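Local coordinates for protein apical membrane antigen AMA1 (Toxoplasma gondii ME49, PDB 4YIV) that takes part in host-cell invasion as an essential microneme protein of the moving junction; this ectodomain construct lacks the surface loop that governs its ligand selectivity, at residues I37-L41 / M175-E179; K64-Q70 / Y196-K202; F80-T86 / P98-N104; N273-D279 / S293-N299. All coordinates share one frame; numbering follows the deposited sequence.

Overall arrangement
The four contacts illustrate how a fold poor in helix and strand is tied together by contacts between loops and one pair of short strands. Contact 1 occupies the middle: its centre lies about 9 Å from that of contact 2, 11 Å from contact 4 and 17 Å from contact 3. Lys64 of contact 2 reaches into contact 1, and Val39 O of contact 1 takes a bond from Asp279 N of contact 4 (2.9 Å). Contacts 2 and 3 touch through Gln70 and Gly99. Contacts 3 and 4 stand furthest apart, about 28 Å between centres and 14 Å between nearest atoms. Contact 4 probably flanks the site where the DII loop was removed. Contact 1 touches both it and the two-stranded antiparallel sheet of contact 2.

Contact 1 (I37-L41 / M175-E179); sequences IYVDL and MQLME
Gln176 grips the backbone of Asp40 with both ends of its amide, joining two irregular loops of the PAN-type domain I of this AMA1 ectodomain. The polar part is a two-pronged clasp in which a side-chain amide pairs with the N-H and C=O of a single residue, much as a neighbouring strand would. Asp40 N donates a hydrogen bond to Gln176 OE1 at 2.8 Å, and Gln176 NE2 donates one to Asp40 O at 2.9 Å; both bonds are nearly straight, at 175°. Asp40 O lies close to the plane of the Gln176 amide, although NE2 stands above the carbonyl plane of Asp40. A bend at chi2 (149°) turns the amide across the loop and lets it face both backbone atoms.

Neighbours outside the segments complete the polar network. Gln176 OE1 also accepts from Lys64 NZ, and NE2 also donates to Ser174 O, so four bonds fix the rotation of a buried amide. Lys64 further binds the carbonyls of Ile37 and Tyr38. The Asp40 carboxylate leads off the other way, to Ser35 and the backbone N-H groups of Ala56 and Gly57.

Apolar packing lies alongside. Val39 CG2 rests on Leu177 CB at 3.9 Å and on Gln176 CB at 4.1 Å, the Val39 and Leu177 side chains crossing at about a right angle. Leu41 sends CD2 to within 3.8 Å of Gln176 NE2, the two chains running past each other in opposite directions. The longest of these contacts is between Leu177 CD2 and the edge of the Tyr38 ring at CE2, 4.4 Å away.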
# COMPACT_ATOMS: atom_id res chain seq x y z
N ILE A 37 5.83 -3.87 1.93
CA ILE A 37 4.94 -2.85 1.36
C ILE A 37 5.68 -2.14 0.24
O ILE A 37 5.18 -2.01 -0.87
CB ILE A 37 4.51 -1.87 2.43
CG1 ILE A 37 3.67 -2.62 3.48
CG2 ILE A 37 3.70 -0.72 1.80
CD1 ILE A 37 3.37 -1.83 4.69
N TYR A 38 6.89 -1.66 0.55
CA TYR A 38 7.67 -0.96 -0.45
C TYR A 38 8.05 -1.94 -1.54
O TYR A 38 7.71 -1.76 -2.72
CB TYR A 38 8.90 -0.32 0.21
CG TYR A 38 9.79 0.43 -0.74
CD1 TYR A 38 9.45 1.69 -1.20
CD2 TYR A 38 10.98 -0.12 -1.16
CE1 TYR A 38 10.29 2.38 -2.07
CE2 TYR A 38 11.83 0.55 -2.01
CZ TYR A 38 11.48 1.80 -2.46
OH TYR A 38 12.35 2.46 -3.30
N VAL A 39 8.72 -3.02 -1.15
CA VAL A 39 8.84 -4.20 -1.98
C VAL A 39 8.19 -5.39 -1.27
O VAL A 39 8.57 -5.71 -0.15
CB VAL A 39 10.31 -4.54 -2.28
CG1 VAL A 39 10.40 -5.87 -3.03
CG2 VAL A 39 10.92 -3.37 -3.08
N ASP A 40 7.22 -6.01 -1.94
CA ASP A 40 6.44 -7.12 -1.40
C ASP A 40 6.89 -8.38 -2.10
O ASP A 40 6.58 -8.57 -3.28
CB ASP A 40 4.93 -6.91 -1.60
CG ASP A 40 4.08 -8.11 -1.15
OD1 ASP A 40 4.63 -9.16 -0.70
OD2 ASP A 40 2.83 -8.00 -1.29
N LEU A 41 7.61 -9.23 -1.37
CA LEU A 41 8.05 -10.56 -1.88
C LEU A 41 7.96 -11.59 -0.75
O LEU A 41 8.96 -12.21 -0.38
CB LEU A 41 9.47 -10.46 -2.44
CG LEU A 41 9.58 -9.57 -3.68
CD1 LEU A 41 11.07 -9.38 -4.01
CD2 LEU A 41 8.86 -10.17 -4.87
N MET A 175 8.83 -8.25 -10.20
CA MET A 175 9.92 -7.49 -9.57
C MET A 175 9.46 -6.08 -9.30
O MET A 175 8.61 -5.55 -10.03
CB MET A 175 11.17 -7.46 -10.46
CG MET A 175 11.73 -8.84 -10.74
SD MET A 175 13.32 -8.76 -11.58
CE MET A 175 12.84 -8.25 -13.24
N GLN A 176 10.02 -5.48 -8.26
CA GLN A 176 9.64 -4.12 -7.87
C GLN A 176 10.81 -3.13 -7.72
O GLN A 176 10.62 -1.90 -7.77
CB GLN A 176 8.86 -4.19 -6.58
CG GLN A 176 7.45 -4.82 -6.80
CD GLN A 176 6.98 -5.57 -5.56
OE1 GLN A 176 6.64 -4.98 -4.53
NE2 GLN A 176 7.06 -6.89 -5.62
N LEU A 177 12.02 -3.66 -7.53
CA LEU A 177 13.21 -2.84 -7.35
C LEU A 177 14.41 -3.53 -7.97
O LEU A 177 14.66 -4.69 -7.71
CB LEU A 177 13.48 -2.61 -5.88
CG LEU A 177 14.72 -1.79 -5.49
CD1 LEU A 177 14.58 -0.40 -5.90
CD2 LEU A 177 14.93 -1.81 -3.99
N MET A 178 15.13 -2.79 -8.82
CA MET A 178 16.46 -3.22 -9.22
C MET A 178 17.35 -1.98 -9.36
O MET A 178 16.91 -0.95 -9.90
CB MET A 178 16.42 -4.01 -10.52
CG MET A 178 17.31 -5.25 -10.38
SD MET A 178 17.74 -6.07 -11.90
CE MET A 178 16.13 -6.30 -12.43
N GLU A 179 18.57 -2.09 -8.84
CA GLU A 179 19.51 -0.98 -8.85
C GLU A 179 20.95 -1.51 -8.85
O GLU A 179 21.19 -2.64 -8.43
CB GLU A 179 19.31 -0.07 -7.62
CG GLU A 179 19.70 -0.71 -6.30
CD GLU A 179 19.82 0.31 -5.11
OE1 GLU A 179 20.09 -0.12 -3.98
OE2 GLU A 179 19.66 1.54 -5.28

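Contact 2 (K64-Q70 / Y196-K202); sequences KHIELQQ and YCFKPRK
Ile66, Leu68, Phe198 and Pro200 share one face of a two-stranded antiparallel sheet, and that face is the tightly packed side of the contact. Strands 65-68 and 198-201 belong to domain I, which has the PAN fold. His65-Arg201 and Glu67-Lys199 are the hydrogen-bonded pairs, the bond from Glu67 N to Lys199 O being 2.8 Å. Pro200 has no N-H to give, and its place opposite Ile66 in a non-hydrogen-bonded pair asks for none.

On the packed face Ile66 CG2 meets Phe198 CD1 at 3.8 Å, while Ile66 CD1 runs beside the Pro200 ring. Leu68 CD2 reaches both Phe198 CB (3.8 Å) and Tyr196 CE1 (3.9 Å). Beyond the strands Gln70 CG sits over a face of the Tyr196 ring in a CH-pi contact, 4.0 Å from its centroid. The end of Gln70 donates to the carbonyls of Gly99 and Leu97, which holds the amide beside the ring. Helix 263-272 closes this side with Phe271 against Lys64 and Pro200.

The face of His65, Glu67, Lys199 and Arg201 is looser and partly exposed. Glu67 lies alongside both basic chains, yet its OE1 is 4.0 Å from Arg201 NE and its OE2 is 4.4 Å from Lys199 NZ, both beyond a salt bridge. Arg201 makes its salt bridge with Glu272 instead. With CG set between its backbone N and carbonyl carbon (chi1 52°), His65 brings a ring face over Arg201 O and bonds through ND1 to Gly63 O. Backbone bonds and apolar packing thus probably specify the pairing, with the charges adding diffuse attraction on the partly exposed face.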
# COMPACT_ATOMS: atom_id res chain seq x y z
N LYS A 64 0.88 3.35 -5.25
CA LYS A 64 2.17 2.73 -5.58
C LYS A 64 2.26 2.42 -7.05
O LYS A 64 1.37 1.82 -7.62
CB LYS A 64 2.44 1.45 -4.76
CG LYS A 64 3.61 0.60 -5.30
CD LYS A 64 3.84 -0.63 -4.42
CE LYS A 64 4.90 -1.58 -5.02
NZ LYS A 64 5.31 -2.63 -4.03
N HIS A 65 3.38 2.82 -7.65
CA HIS A 65 3.68 2.48 -9.02
C HIS A 65 5.18 2.23 -9.11
O HIS A 65 5.93 2.60 -8.21
CB HIS A 65 3.24 3.59 -10.01
CG HIS A 65 3.74 4.96 -9.67
ND1 HIS A 65 3.26 5.69 -8.60
CD2 HIS A 65 4.63 5.76 -10.31
CE1 HIS A 65 3.87 6.87 -8.56
NE2 HIS A 65 4.72 6.93 -9.58
N ILE A 66 5.60 1.60 -10.19
CA ILE A 66 7.01 1.29 -10.40
C ILE A 66 7.56 2.27 -11.45
O ILE A 66 7.10 2.29 -12.57
CB ILE A 66 7.21 -0.15 -10.87
CG1 ILE A 66 6.46 -1.15 -9.94
CG2 ILE A 66 8.71 -0.48 -10.89
CD1 ILE A 66 6.94 -1.04 -8.45
N GLU A 67 8.53 3.07 -11.05
CA GLU A 67 9.13 4.05 -11.93
C GLU A 67 10.31 3.42 -12.67
O GLU A 67 11.20 2.87 -12.03
CB GLU A 67 9.61 5.24 -11.09
CG GLU A 67 10.39 6.33 -11.83
CD GLU A 67 10.91 7.40 -10.85
OE1 GLU A 67 10.30 8.48 -10.73
OE2 GLU A 67 11.91 7.13 -10.18
N LEU A 68 10.35 3.56 -14.00
CA LEU A 68 11.38 2.89 -14.80
C LEU A 68 12.50 3.86 -15.17
O LEU A 68 12.32 5.07 -15.12
CB LEU A 68 10.79 2.29 -16.07
CG LEU A 68 9.51 1.47 -15.93
CD1 LEU A 68 9.26 0.75 -17.24
CD2 LEU A 68 9.59 0.49 -14.79
N GLN A 69 13.65 3.33 -15.56
CA GLN A 69 14.79 4.18 -15.97
C GLN A 69 15.30 3.78 -17.36
O GLN A 69 16.50 3.52 -17.56
CB GLN A 69 15.91 4.10 -14.92
CG GLN A 69 15.58 4.72 -13.52
CD GLN A 69 15.36 6.23 -13.55
OE1 GLN A 69 15.92 6.95 -14.38
NE2 GLN A 69 14.54 6.71 -12.62
N GLN A 70 14.38 3.65 -18.31
CA GLN A 70 14.72 3.36 -19.69
C GLN A 70 15.27 4.64 -20.32
O GLN A 70 15.03 5.72 -19.80
CB GLN A 70 13.48 2.90 -20.47
CG GLN A 70 12.97 1.48 -20.05
CD GLN A 70 11.58 1.19 -20.59
OE1 GLN A 70 10.79 2.11 -20.77
NE2 GLN A 70 11.30 -0.07 -20.87
N TYR A 196 16.78 -2.46 -17.46
CA TYR A 196 16.75 -1.11 -16.92
C TYR A 196 16.48 -1.19 -15.41
O TYR A 196 15.91 -2.17 -14.91
CB TYR A 196 15.68 -0.26 -17.61
CG TYR A 196 14.33 -0.98 -17.66
CD1 TYR A 196 13.47 -0.98 -16.55
CD2 TYR A 196 13.95 -1.71 -18.78
CE1 TYR A 196 12.26 -1.68 -16.59
CE2 TYR A 196 12.73 -2.41 -18.84
CZ TYR A 196 11.89 -2.40 -17.73
OH TYR A 196 10.70 -3.11 -17.81
N CYS A 197 16.91 -0.16 -14.71
CA CYS A 197 16.69 -0.04 -13.29
C CYS A 197 15.26 0.46 -13.08
O CYS A 197 14.66 1.09 -13.95
CB CYS A 197 17.70 0.92 -12.66
SG CYS A 197 19.44 0.28 -12.67
N PHE A 198 14.73 0.17 -11.90
CA PHE A 198 13.37 0.61 -11.57
C PHE A 198 13.22 0.53 -10.07
O PHE A 198 13.95 -0.18 -9.41
CB PHE A 198 12.32 -0.25 -12.28
CG PHE A 198 12.52 -1.74 -12.13
CD1 PHE A 198 11.94 -2.43 -11.08
CD2 PHE A 198 13.25 -2.45 -13.09
CE1 PHE A 198 12.14 -3.81 -10.95
CE2 PHE A 198 13.42 -3.83 -12.98
CZ PHE A 198 12.87 -4.51 -11.90
N LYS A 199 12.26 1.27 -9.53
CA LYS A 199 12.00 1.25 -8.10
C LYS A 199 10.55 1.70 -7.85
O LYS A 199 9.95 2.41 -8.69
CB LYS A 199 12.96 2.18 -7.35
CG LYS A 199 12.75 3.65 -7.66
CD LYS A 199 13.75 4.54 -6.91
CE LYS A 199 13.62 6.00 -7.38
NZ LYS A 199 14.77 6.83 -6.91
N PRO A 200 10.01 1.32 -6.69
CA PRO A 200 8.65 1.74 -6.32
C PRO A 200 8.62 3.21 -5.98
O PRO A 200 9.60 3.73 -5.44
CB PRO A 200 8.33 0.89 -5.08
CG PRO A 200 9.40 -0.23 -5.07
CD PRO A 200 10.60 0.44 -5.66
N ARG A 201 7.49 3.83 -6.24
CA ARG A 201 7.32 5.22 -5.93
C ARG A 201 5.87 5.59 -5.66
O ARG A 201 4.95 4.98 -6.18
CB ARG A 201 7.81 6.04 -7.13
CG ARG A 201 8.32 7.43 -6.81
CD ARG A 201 9.81 7.41 -6.55
NE ARG A 201 10.40 8.74 -6.69
CZ ARG A 201 10.69 9.55 -5.68
NH1 ARG A 201 11.22 10.73 -5.93
NH2 ARG A 201 10.46 9.18 -4.43
N LYS A 202 5.71 6.62 -4.85
CA LYS A 202 4.47 7.30 -4.60
C LYS A 202 4.81 8.77 -4.91
O LYS A 202 5.87 9.21 -4.59
CB LYS A 202 3.91 7.13 -3.20
CG LYS A 202 3.26 5.80 -2.95
CD LYS A 202 2.49 5.80 -1.64
CE LYS A 202 1.90 4.44 -1.30
NZ LYS A 202 0.91 4.43 -0.22

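Contact 3 (F80-T86 / P98-N104); sequences FLEDVPT and PGGFNLN
Asn102 turns CG away from its own N (chi1 -169°) and so carries its amide across to Asp83, whereas Asn104 tucks CG between N and carbonyl carbon (chi1 72°), which lays its amide against Val84. The two segments are loops on either end of helix 87-93 in the PAN-type domain I, clasped through a single beta bridge between Asp83 and Asn102.

At the bridge Asn102 ND2 donates to Asp83 OD1 at 2.8 Å, meeting it nearly along the C-O axis with amide and carboxylate almost coplanar (3° apart). Arg112 forms a salt bridge to the same oxygen, and Asn102 OD1 is taken by Ser114 and His169, so the amide is held at both ends. A glycerol, probably from the crystallisation liquor, binds Asp83 OD2.

Backbone bonds run along the rest. Phe80 O accepts from Phe101 N at 2.7 Å. Glu82 O takes the N-H of Asn102 and Asp83 O that of Gly100, while Val84 N donates to Asn102 O at 2.9 Å. Gly99 and Gly100, lacking side chains, let the Asp83 and Glu82 carbonyls come close against their CA atoms.

Apolar contacts lie at both ends. Phe101 CD2 stands at the edge of the Phe80 ring while Phe80 CB lies over a face of the Phe101 ring, and Pro85 packs on Pro98. A methyl meets an amide where Val84 CG2 presses on Asn104 CG at 3.4 Å, and Asn104 ND2 makes a weak bond to Val84 O. One water, accepting from Asn104 ND2 at 3.2 Å, donates to Pro85 O at 3.1 Å.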
# COMPACT_ATOMS: atom_id res chain seq x y z
N PHE A 80 5.37 1.31 -16.64
CA PHE A 80 5.40 -0.09 -16.24
C PHE A 80 4.12 -0.80 -16.59
O PHE A 80 4.06 -2.02 -16.56
CB PHE A 80 5.70 -0.21 -14.74
CG PHE A 80 4.52 0.04 -13.81
CD1 PHE A 80 3.87 1.27 -13.75
CD2 PHE A 80 4.16 -0.95 -12.91
CE1 PHE A 80 2.83 1.46 -12.85
CE2 PHE A 80 3.14 -0.76 -12.01
CZ PHE A 80 2.47 0.45 -11.97
N LEU A 81 3.09 -0.03 -16.94
CA LEU A 81 1.83 -0.63 -17.36
C LEU A 81 1.83 -1.03 -18.86
O LEU A 81 0.91 -1.71 -19.33
CB LEU A 81 0.68 0.30 -17.03
CG LEU A 81 0.45 0.53 -15.52
CD1 LEU A 81 -0.80 1.41 -15.30
CD2 LEU A 81 0.35 -0.81 -14.72
N GLU A 82 2.85 -0.64 -19.61
CA GLU A 82 3.01 -1.15 -20.97
C GLU A 82 3.25 -2.66 -20.94
O GLU A 82 3.82 -3.19 -19.98
CB GLU A 82 4.17 -0.44 -21.70
CG GLU A 82 3.99 1.06 -21.87
CD GLU A 82 3.30 1.45 -23.17
OE1 GLU A 82 2.54 2.43 -23.15
OE2 GLU A 82 3.54 0.79 -24.21
N ASP A 83 2.83 -3.36 -22.00
CA ASP A 83 3.14 -4.77 -22.20
C ASP A 83 4.62 -5.12 -22.04
O ASP A 83 5.50 -4.34 -22.48
CB ASP A 83 2.72 -5.20 -23.62
CG ASP A 83 1.24 -5.56 -23.73
OD1 ASP A 83 0.52 -5.55 -22.72
OD2 ASP A 83 0.81 -5.88 -24.86
N VAL A 84 4.92 -6.28 -21.46
CA VAL A 84 6.24 -6.87 -21.61
C VAL A 84 6.54 -7.00 -23.12
O VAL A 84 5.65 -7.26 -23.92
CB VAL A 84 6.38 -8.26 -20.94
CG1 VAL A 84 6.18 -8.09 -19.41
CG2 VAL A 84 5.39 -9.26 -21.49
N PRO A 85 7.80 -6.80 -23.49
CA PRO A 85 8.16 -6.76 -24.91
C PRO A 85 8.19 -8.13 -25.52
O PRO A 85 8.47 -9.12 -24.85
CB PRO A 85 9.58 -6.16 -24.90
CG PRO A 85 10.16 -6.61 -23.61
CD PRO A 85 8.97 -6.54 -22.63
N THR A 86 7.90 -8.18 -26.81
CA THR A 86 8.06 -9.42 -27.57
C THR A 86 9.52 -9.55 -27.96
O THR A 86 10.24 -8.56 -27.89
CB THR A 86 7.22 -9.40 -28.85
OG1 THR A 86 7.75 -8.37 -29.71
CG2 THR A 86 5.74 -9.11 -28.53
N PRO A 98 12.66 -3.02 -23.84
CA PRO A 98 11.68 -1.95 -23.88
C PRO A 98 10.37 -2.40 -23.18
O PRO A 98 10.34 -3.44 -22.51
CB PRO A 98 11.47 -1.73 -25.39
CG PRO A 98 11.65 -3.13 -25.97
CD PRO A 98 12.64 -3.85 -25.06
N GLY A 99 9.31 -1.62 -23.33
CA GLY A 99 7.99 -2.02 -22.83
C GLY A 99 7.87 -1.86 -21.32
O GLY A 99 8.59 -1.05 -20.70
N GLY A 100 6.96 -2.62 -20.71
CA GLY A 100 6.74 -2.53 -19.28
C GLY A 100 6.55 -3.89 -18.65
O GLY A 100 7.21 -4.88 -19.04
N PHE A 101 5.65 -3.95 -17.67
CA PHE A 101 5.53 -5.10 -16.80
C PHE A 101 4.26 -5.90 -17.08
O PHE A 101 4.11 -7.00 -16.56
CB PHE A 101 5.50 -4.68 -15.34
CG PHE A 101 6.83 -4.27 -14.75
CD1 PHE A 101 7.97 -4.08 -15.52
CD2 PHE A 101 6.92 -4.05 -13.40
CE1 PHE A 101 9.16 -3.70 -14.92
CE2 PHE A 101 8.08 -3.66 -12.80
CZ PHE A 101 9.22 -3.50 -13.58
N ASN A 102 3.35 -5.31 -17.84
CA ASN A 102 2.05 -5.90 -18.12
C ASN A 102 2.09 -7.22 -18.87
O ASN A 102 2.82 -7.38 -19.84
CB ASN A 102 1.18 -4.90 -18.89
CG ASN A 102 -0.26 -5.34 -19.00
OD1 ASN A 102 -0.98 -5.38 -18.01
ND2 ASN A 102 -0.69 -5.66 -20.21
N LEU A 103 1.26 -8.16 -18.42
CA LEU A 103 1.20 -9.46 -19.05
C LEU A 103 0.63 -9.27 -20.44
O LEU A 103 -0.44 -8.69 -20.60
CB LEU A 103 0.33 -10.38 -18.20
CG LEU A 103 0.05 -11.80 -18.70
CD1 LEU A 103 -0.04 -12.73 -17.51
CD2 LEU A 103 -1.25 -11.80 -19.48
N ASN A 104 1.34 -9.76 -21.44
CA ASN A 104 0.93 -9.61 -22.84
C ASN A 104 0.31 -10.83 -23.49
O ASN A 104 0.02 -10.81 -24.68
CB ASN A 104 2.10 -9.11 -23.68
CG ASN A 104 3.16 -10.17 -23.89
OD1 ASN A 104 3.03 -11.29 -23.41
ND2 ASN A 104 4.21 -9.82 -24.61
O HOH W 1 6.77 -11.68 -24.76

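Contact 4 (N273-D279 / S293-N299); sequences NDGVASD and SGGVGRN
Asn273 and Arg298 meet at what is probably the base of the deleted DII loop: the chain between the two segments contains a disordered glycine-serine run, consistent with the linker that takes the natural loop's place. Asn273 and Arg298 exchange bonds. Asn273 ND2 points almost straight at Arg298 O (3.1 Å, 177°), and Arg298 NH1 comes back to Asn273 OD1 at 2.9 Å. That oxygen also accepts from Gly275 N, forming an Asx turn, and the two donors approach from opposite faces of the Asn273 carbonyl plane. A bend at chi3 (-61°) folds the guanidinium over Gly275 CA, which, without a side chain, lies beneath its flat face. In the guanidinium plane, NH1 makes a salt bridge with Asp274 OD1 at 3.1 Å.

These loops link helix 263-272 to strand 300-305 of the PAN-type domain II. Along their middle Arg298 N donates to Gly275 O (2.8 Å), and Ala277 N to Asn299 OD1 (2.9 Å, 179°), in the carbonyl plane. Ala277 CB packs on Val296 O at 3.3 Å.

At the far end Ser293 opens a type I' turn, with OG accepting from Gly295 N in an ST turn. The same hydroxyl donates to the syn lone pair of Asp279 OD1 at 2.7 Å, while Ser293 N reaches that oxygen from above the carboxylate plane (2.9 Å). Asp279 OD2 takes bonds from Leu41 N, Gly36 N, Ser35 OG and a water that also accepts from Gly294 N.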
# COMPACT_ATOMS: atom_id res chain seq x y z
N ASN A 273 10.47 6.03 3.05
CA ASN A 273 11.57 6.13 4.01
C ASN A 273 12.28 4.78 4.11
O ASN A 273 11.68 3.71 3.86
CB ASN A 273 11.08 6.61 5.37
CG ASN A 273 10.44 5.50 6.18
OD1 ASN A 273 11.13 4.67 6.78
ND2 ASN A 273 9.12 5.49 6.22
N ASP A 274 13.55 4.78 4.50
CA ASP A 274 14.35 3.54 4.40
C ASP A 274 13.98 2.45 5.38
O ASP A 274 14.48 1.31 5.30
CB ASP A 274 15.84 3.89 4.53
CG ASP A 274 16.30 4.05 6.00
OD1 ASP A 274 15.57 4.60 6.86
OD2 ASP A 274 17.42 3.61 6.27
N GLY A 275 13.06 2.75 6.28
CA GLY A 275 12.64 1.84 7.31
C GLY A 275 11.29 1.13 7.04
O GLY A 275 10.88 0.24 7.77
N VAL A 276 10.62 1.51 5.97
CA VAL A 276 9.33 0.89 5.58
C VAL A 276 9.49 -0.62 5.38
O VAL A 276 10.51 -1.08 4.89
CB VAL A 276 8.76 1.53 4.28
CG1 VAL A 276 9.69 1.23 3.13
CG2 VAL A 276 7.35 1.00 3.91
N ALA A 277 8.46 -1.40 5.73
CA ALA A 277 8.49 -2.84 5.49
C ALA A 277 8.83 -3.14 4.05
O ALA A 277 8.17 -2.67 3.14
CB ALA A 277 7.16 -3.46 5.82
N SER A 278 9.89 -3.91 3.85
CA SER A 278 10.34 -4.23 2.52
C SER A 278 11.08 -5.55 2.52
O SER A 278 11.80 -5.90 3.46
CB SER A 278 11.22 -3.13 1.93
OG SER A 278 11.70 -3.54 0.66
N ASP A 279 10.87 -6.30 1.46
CA ASP A 279 11.35 -7.69 1.38
C ASP A 279 12.55 -7.82 0.41
O ASP A 279 12.88 -8.92 -0.02
CB ASP A 279 10.21 -8.62 0.93
CG ASP A 279 9.02 -8.65 1.91
OD1 ASP A 279 9.18 -8.16 3.06
OD2 ASP A 279 7.93 -9.18 1.54
N SER A 293 9.88 -9.23 5.63
CA SER A 293 9.54 -8.23 6.66
C SER A 293 8.36 -8.64 7.50
O SER A 293 8.21 -8.18 8.63
CB SER A 293 9.25 -6.86 6.00
OG SER A 293 8.06 -6.98 5.21
N GLY A 294 7.48 -9.47 6.94
CA GLY A 294 6.20 -9.75 7.53
C GLY A 294 5.32 -8.53 7.77
O GLY A 294 4.34 -8.61 8.54
N GLY A 295 5.65 -7.40 7.16
CA GLY A 295 4.86 -6.18 7.36
C GLY A 295 5.37 -5.29 8.46
O GLY A 295 4.82 -4.22 8.72
N VAL A 296 6.45 -5.72 9.13
CA VAL A 296 7.08 -4.94 10.17
C VAL A 296 7.95 -3.85 9.57
O VAL A 296 8.74 -4.12 8.68
CB VAL A 296 7.98 -5.83 11.08
CG1 VAL A 296 8.60 -4.98 12.20
CG2 VAL A 296 7.16 -7.02 11.64
N GLY A 297 7.86 -2.64 10.11
CA GLY A 297 8.61 -1.54 9.55
C GLY A 297 8.07 -0.18 9.92
O GLY A 297 7.04 -0.08 10.58
N ARG A 298 8.80 0.87 9.55
CA ARG A 298 8.44 2.24 9.87
C ARG A 298 7.42 2.65 8.83
O ARG A 298 7.71 3.39 7.93
CB ARG A 298 9.68 3.11 9.76
CG ARG A 298 9.52 4.51 10.31
CD ARG A 298 10.73 5.40 10.08
NE ARG A 298 11.94 4.91 10.72
CZ ARG A 298 13.09 4.69 10.10
NH1 ARG A 298 13.23 4.93 8.82
NH2 ARG A 298 14.11 4.26 10.78
N ASN A 299 6.23 2.12 9.01
CA ASN A 299 5.11 2.24 8.07
C ASN A 299 4.11 3.35 8.37
O ASN A 299 3.19 3.58 7.56
CB ASN A 299 4.30 0.94 8.07
CG ASN A 299 5.12 -0.26 7.73
OD1 ASN A 299 6.11 -0.18 7.00
ND2 ASN A 299 4.69 -1.41 8.21
O HOH W 2 7.38 -10.52 4.01